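Local coordinates for bifunctional dTDP-4-dehydrorhamnose 3,5-epimerase/dTDP-4-dehydrorhamnose reductase (Arabidopsis thaliana, PDB 4QQR), which catalyses the 3,5-epimerization of dTDP-4-keto-6-deoxyglucose and its reduction to dTDP-beta-L-rhamnose, and can also form UDP-beta-L-rhamnose, at residues K20-I24 and N176-F180; L108-G114 and N160-V166. All coordinates share one frame; numbering follows the deposited sequence.

Interaction 1. Residues K20-I24 and N176-F180; sequences KTGWI and NPRNF. With SO4 (sulfate ion), chain H.
Trp23 reaches across to the turn Asn176-Asn179 and lays its indole along it. CG is anti to the backbone N (chi1 -170°), which carries the ring away from its own helix start and onto the turn. The far end of the ring meets backbone: CH2 is 3.3 Å from Asn179 CA, and CZ3 is 3.4 Å from Arg178 O. Over one face lies the amide of Asn176, with ND2 3.4 Å above the plane near the rim. ND2 and NE1 are both donors, so this is packing and not a hydrogen bond. The amide plane is tilted 33° from the ring. The bond from Arg178 N to Asn176 OD1, 2.7 Å long and in the carbonyl plane, holds the amide in its rotation and makes an Asx turn within the type I beta turn.

Arg178 runs back past the indole in the opposite direction. Its CB sits 3.6 Å from Trp23 CE3. Bends at chi2 and chi3 bring NH1 to 3.4 Å from Trp23 CB, near the guanidinium plane. Arg178 comes nearest the sulfate through CD, 3.2 Å from SO4 O4, with no hydrogen bond; its positive charge would probably still favour an anion here. Replacing Trp23 with alanine would probably open a gap beside Arg178 and Asn179 and leave the Asn176 amide without its ring.

The sulfate, probably from the crystallisation liquor, accepts a bond from Trp23 N, modelled too short to trust in length, and another from Thr71. Asn179 caps helix 180-186 through Ile181, and its ND2 binds Ser171 O and Asp173 O. Gly22 is the N-cap of helix 23-34. An anion at this glycine-rich GxxGxxG turn is characteristic of the Rossmann dinucleotide site, consistent with NADPH binding by Trp23 and Ile24.

Interaction 2. Residues L108-G114 and N160-V166; sequences LINYATG and NVCTLRV
Leu164 sends its CD2 methyl into the notch between Ile109 and Tyr111 on the neighbouring strand. CD2 lies 3.6 Å from Ile109 CG2 and 3.9 Å from Tyr111 CE1. CG of Leu164 is anti to the carbonyl carbon (chi1 -85°), and the chain then lies beside the tyrosine, pointing the same way. One step back, Ile109 folds its CD1 over Cys162 CB.

The other face has a similar fit. Leu108 CD2 rests beside Val161 CG2 at 3.8 Å, and the other methyl of Val161, CG1, touches Asn110 CB. The CG2 of Thr163 fits beside Ala112 CB at 4.0 Å and near Asn110 ND2. Asn110 ND2 also gives a weak bond to Thr163 OG1, 3.5 Å long. At the end, the bare CA of Gly114 packs on Arg165 CB at 3.7 Å. The extended Arg165 chain leads away from strand 108-113 to a salt bridge with Glu152 and a hydrogen bond with Asn220.

The backbones are parallel, in register from Leu108-Val161 to Thr113-Val166. Bonds pass back and forth, as in Cys162 N to Leu108 O at 2.8 Å and Asn110 N to Cys162 O at 2.9 Å. The strand axes turn by 37°. Leu155 of helix 143-155 covers Asn110 and Thr163, while the Tyr111 hydroxyl bonds to Ser207. Two adjacent parallel strands, joined through helix 143-155, form the beta-alpha-beta crossover of an NADP-binding Rossmann fold.

Interaction 2 pairs the fourth and fifth strands of the six-stranded parallel sheet. Segment 20-24 leads from strand 14-18 into helix 23-34, and segment 176-180 follows strand 161-166, so interaction 1 sits where loops leave the C-terminal strand ends. The centres are about 17 Å apart. In sequence, both strands of interaction 2 fall between the segments of interaction 1. The contacts meet where Ile24 CG2 packs on Tyr111 CG at 4.2 Å. By similarity, Trp23, Ile24 and Tyr111 all bind NADPH, so both contacts probably line one cofactor site. Thr71, another such residue, has its side chain about 3 Å from that of Trp23. A bound zinc ion lies about 5 Å from the Thr113 side chain.

Interaction 1. Residues K20-I24 and N176-F180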
# COMPACT_ATOMS: atom_id res chain seq x y z
N LYS A 20 21.06 0.14 10.63
CA LYS A 20 22.53 0.15 10.75
C LYS A 20 23.16 -0.84 9.78
O LYS A 20 24.26 -0.62 9.25
CB LYS A 20 23.00 -0.11 12.20
CG LYS A 20 22.87 -1.53 12.73
CD LYS A 20 23.53 -1.68 14.12
CE LYS A 20 24.99 -1.20 14.08
NZ LYS A 20 25.74 -1.35 15.38
N THR A 21 22.45 -1.93 9.54
CA THR A 21 22.82 -2.95 8.57
C THR A 21 23.18 -2.36 7.21
O THR A 21 24.13 -2.82 6.57
CB THR A 21 21.64 -3.95 8.41
OG1 THR A 21 21.62 -4.85 9.53
CG2 THR A 21 21.76 -4.74 7.10
N GLY A 22 22.45 -1.34 6.76
CA GLY A 22 22.52 -0.90 5.38
C GLY A 22 23.51 0.19 5.03
O GLY A 22 24.23 0.69 5.88
N TRP A 23 23.53 0.58 3.75
CA TRP A 23 24.52 1.52 3.25
C TRP A 23 24.32 2.92 3.86
O TRP A 23 25.17 3.40 4.61
CB TRP A 23 24.50 1.55 1.72
CG TRP A 23 25.64 2.32 1.05
CD1 TRP A 23 26.78 2.78 1.65
CD2 TRP A 23 25.73 2.70 -0.33
NE1 TRP A 23 27.57 3.43 0.73
CE2 TRP A 23 26.95 3.39 -0.49
CE3 TRP A 23 24.90 2.52 -1.44
CZ2 TRP A 23 27.36 3.91 -1.72
CZ3 TRP A 23 25.31 3.03 -2.66
CH2 TRP A 23 26.52 3.73 -2.79
N ILE A 24 23.20 3.56 3.54
CA ILE A 24 22.89 4.89 4.07
C ILE A 24 22.83 4.98 5.61
O ILE A 24 23.39 5.90 6.22
CB ILE A 24 21.57 5.40 3.43
CG1 ILE A 24 21.81 5.72 1.96
CG2 ILE A 24 21.03 6.64 4.16
CD1 ILE A 24 20.56 6.20 1.24
N ASN A 176 32.75 -0.20 -2.54
CA ASN A 176 31.44 -0.66 -2.09
C ASN A 176 30.57 -1.11 -3.25
O ASN A 176 30.15 -0.29 -4.06
CB ASN A 176 30.76 0.46 -1.31
CG ASN A 176 29.43 0.03 -0.71
OD1 ASN A 176 28.62 -0.64 -1.35
ND2 ASN A 176 29.19 0.44 0.54
N PRO A 177 30.28 -2.42 -3.32
CA PRO A 177 29.51 -3.01 -4.41
C PRO A 177 28.13 -2.38 -4.63
O PRO A 177 27.54 -2.54 -5.71
CB PRO A 177 29.36 -4.48 -3.97
CG PRO A 177 29.67 -4.49 -2.53
CD PRO A 177 30.69 -3.43 -2.34
N ARG A 178 27.62 -1.67 -3.63
CA ARG A 178 26.32 -1.03 -3.79
C ARG A 178 26.44 0.28 -4.58
O ARG A 178 25.48 0.75 -5.19
CB ARG A 178 25.66 -0.81 -2.42
CG ARG A 178 24.77 -1.97 -1.95
CD ARG A 178 24.81 -2.09 -0.44
NE ARG A 178 26.09 -2.65 -0.01
CZ ARG A 178 26.74 -2.31 1.10
NH1 ARG A 178 26.24 -1.39 1.93
NH2 ARG A 178 27.90 -2.90 1.38
N ASN A 179 27.64 0.85 -4.57
CA ASN A 179 27.93 2.07 -5.31
C ASN A 179 27.64 1.91 -6.80
O ASN A 179 28.09 0.96 -7.43
CB ASN A 179 29.40 2.46 -5.06
CG ASN A 179 29.72 3.88 -5.51
OD1 ASN A 179 29.25 4.35 -6.55
ND2 ASN A 179 30.56 4.56 -4.73
N PHE A 180 26.87 2.84 -7.36
CA PHE A 180 26.42 2.69 -8.74
C PHE A 180 27.60 2.72 -9.70
O PHE A 180 27.61 1.97 -10.68
CB PHE A 180 25.41 3.76 -9.13
CG PHE A 180 24.95 3.65 -10.56
CD1 PHE A 180 23.95 2.77 -10.92
CD2 PHE A 180 25.53 4.42 -11.56
CE1 PHE A 180 23.52 2.66 -12.23
CE2 PHE A 180 25.11 4.31 -12.87
CZ PHE A 180 24.10 3.43 -13.21
S SO4 H . 21.55 -1.88 1.53
O1 SO4 H . 21.32 -1.43 0.15
O2 SO4 H . 20.27 -2.34 2.06
O3 SO4 H . 22.04 -0.76 2.33
O4 SO4 H . 22.55 -2.96 1.59

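Interaction 2. Residues L108-G114 and N160-V166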
# COMPACT_ATOMS: atom_id res chain seq x y z
N LEU A 108 10.10 12.41 10.77
CA LEU A 108 10.66 11.18 10.28
C LEU A 108 11.24 11.44 8.89
O LEU A 108 10.53 11.82 7.96
CB LEU A 108 9.56 10.13 10.21
CG LEU A 108 9.85 8.92 9.33
CD1 LEU A 108 11.05 8.19 9.90
CD2 LEU A 108 8.63 8.04 9.30
N ILE A 109 12.55 11.27 8.77
CA ILE A 109 13.21 11.36 7.48
C ILE A 109 13.18 9.99 6.83
O ILE A 109 13.88 9.07 7.27
CB ILE A 109 14.66 11.80 7.65
CG1 ILE A 109 14.71 13.15 8.36
CG2 ILE A 109 15.34 11.84 6.29
CD1 ILE A 109 14.08 14.32 7.58
N ASN A 110 12.36 9.85 5.80
CA ASN A 110 12.21 8.58 5.10
C ASN A 110 12.98 8.55 3.76
O ASN A 110 12.59 9.19 2.78
CB ASN A 110 10.71 8.29 4.93
CG ASN A 110 10.44 7.01 4.17
OD1 ASN A 110 10.83 5.92 4.60
ND2 ASN A 110 9.71 7.12 3.07
N TYR A 111 14.10 7.84 3.74
CA TYR A 111 14.87 7.59 2.54
C TYR A 111 14.13 6.61 1.64
O TYR A 111 13.73 5.54 2.07
CB TYR A 111 16.25 7.04 2.92
CG TYR A 111 17.05 8.05 3.71
CD1 TYR A 111 17.72 9.10 3.07
CD2 TYR A 111 17.08 8.01 5.09
CE1 TYR A 111 18.42 10.03 3.79
CE2 TYR A 111 17.78 8.95 5.82
CZ TYR A 111 18.45 9.95 5.17
OH TYR A 111 19.15 10.88 5.90
N ALA A 112 13.91 7.00 0.39
CA ALA A 112 13.08 6.21 -0.51
C ALA A 112 13.62 6.35 -1.92
O ALA A 112 14.77 6.74 -2.09
CB ALA A 112 11.61 6.65 -0.42
N THR A 113 12.78 6.07 -2.92
CA THR A 113 13.28 5.89 -4.28
C THR A 113 12.66 6.81 -5.32
O THR A 113 11.48 7.15 -5.25
CB THR A 113 13.07 4.44 -4.75
OG1 THR A 113 13.68 4.27 -6.04
CG2 THR A 113 11.57 4.09 -4.82
N GLY A 114 13.47 7.20 -6.30
CA GLY A 114 12.97 8.00 -7.40
C GLY A 114 12.78 7.13 -8.61
O GLY A 114 12.29 7.58 -9.65
N ASN A 160 4.18 14.66 9.12
CA ASN A 160 5.45 14.73 9.85
C ASN A 160 6.59 14.02 9.10
O ASN A 160 7.74 14.07 9.50
CB ASN A 160 5.27 14.05 11.20
CG ASN A 160 5.04 12.57 11.06
OD1 ASN A 160 4.27 12.13 10.20
ND2 ASN A 160 5.75 11.77 11.86
N VAL A 161 6.23 13.35 8.02
CA VAL A 161 7.17 12.53 7.28
C VAL A 161 7.78 13.32 6.12
O VAL A 161 7.09 14.08 5.42
CB VAL A 161 6.47 11.27 6.73
CG1 VAL A 161 7.38 10.47 5.80
CG2 VAL A 161 6.01 10.42 7.87
N CYS A 162 9.08 13.15 5.94
CA CYS A 162 9.79 13.76 4.83
C CYS A 162 10.40 12.68 3.93
O CYS A 162 11.47 12.14 4.21
CB CYS A 162 10.87 14.72 5.35
SG CYS A 162 11.79 15.57 4.03
N THR A 163 9.67 12.35 2.86
CA THR A 163 10.10 11.36 1.88
C THR A 163 11.13 11.91 0.89
O THR A 163 10.91 12.95 0.24
CB THR A 163 8.90 10.81 1.13
OG1 THR A 163 8.12 10.05 2.05
CG2 THR A 163 9.33 9.91 -0.02
N LEU A 164 12.24 11.20 0.80
CA LEU A 164 13.37 11.57 -0.06
C LEU A 164 13.52 10.56 -1.21
O LEU A 164 13.73 9.35 -0.96
CB LEU A 164 14.66 11.67 0.76
CG LEU A 164 15.00 12.97 1.51
CD1 LEU A 164 13.77 13.74 1.85
CD2 LEU A 164 15.78 12.71 2.79
N ARG A 165 13.42 11.04 -2.45
CA ARG A 165 13.59 10.16 -3.61
C ARG A 165 15.06 10.07 -4.00
O ARG A 165 15.59 10.94 -4.71
CB ARG A 165 12.74 10.64 -4.79
CG ARG A 165 11.24 10.76 -4.49
CD ARG A 165 10.48 10.98 -5.79
NE ARG A 165 9.02 11.05 -5.63
CZ ARG A 165 8.23 11.88 -6.30
NH1 ARG A 165 8.75 12.74 -7.17
NH2 ARG A 165 6.92 11.86 -6.11
N VAL A 166 15.72 9.01 -3.54
CA VAL A 166 17.12 8.73 -3.86
C VAL A 166 17.15 7.86 -5.11
O VAL A 166 16.36 6.93 -5.23
CB VAL A 166 17.82 8.01 -2.68
CG1 VAL A 166 19.11 7.32 -3.12
CG2 VAL A 166 18.07 8.98 -1.54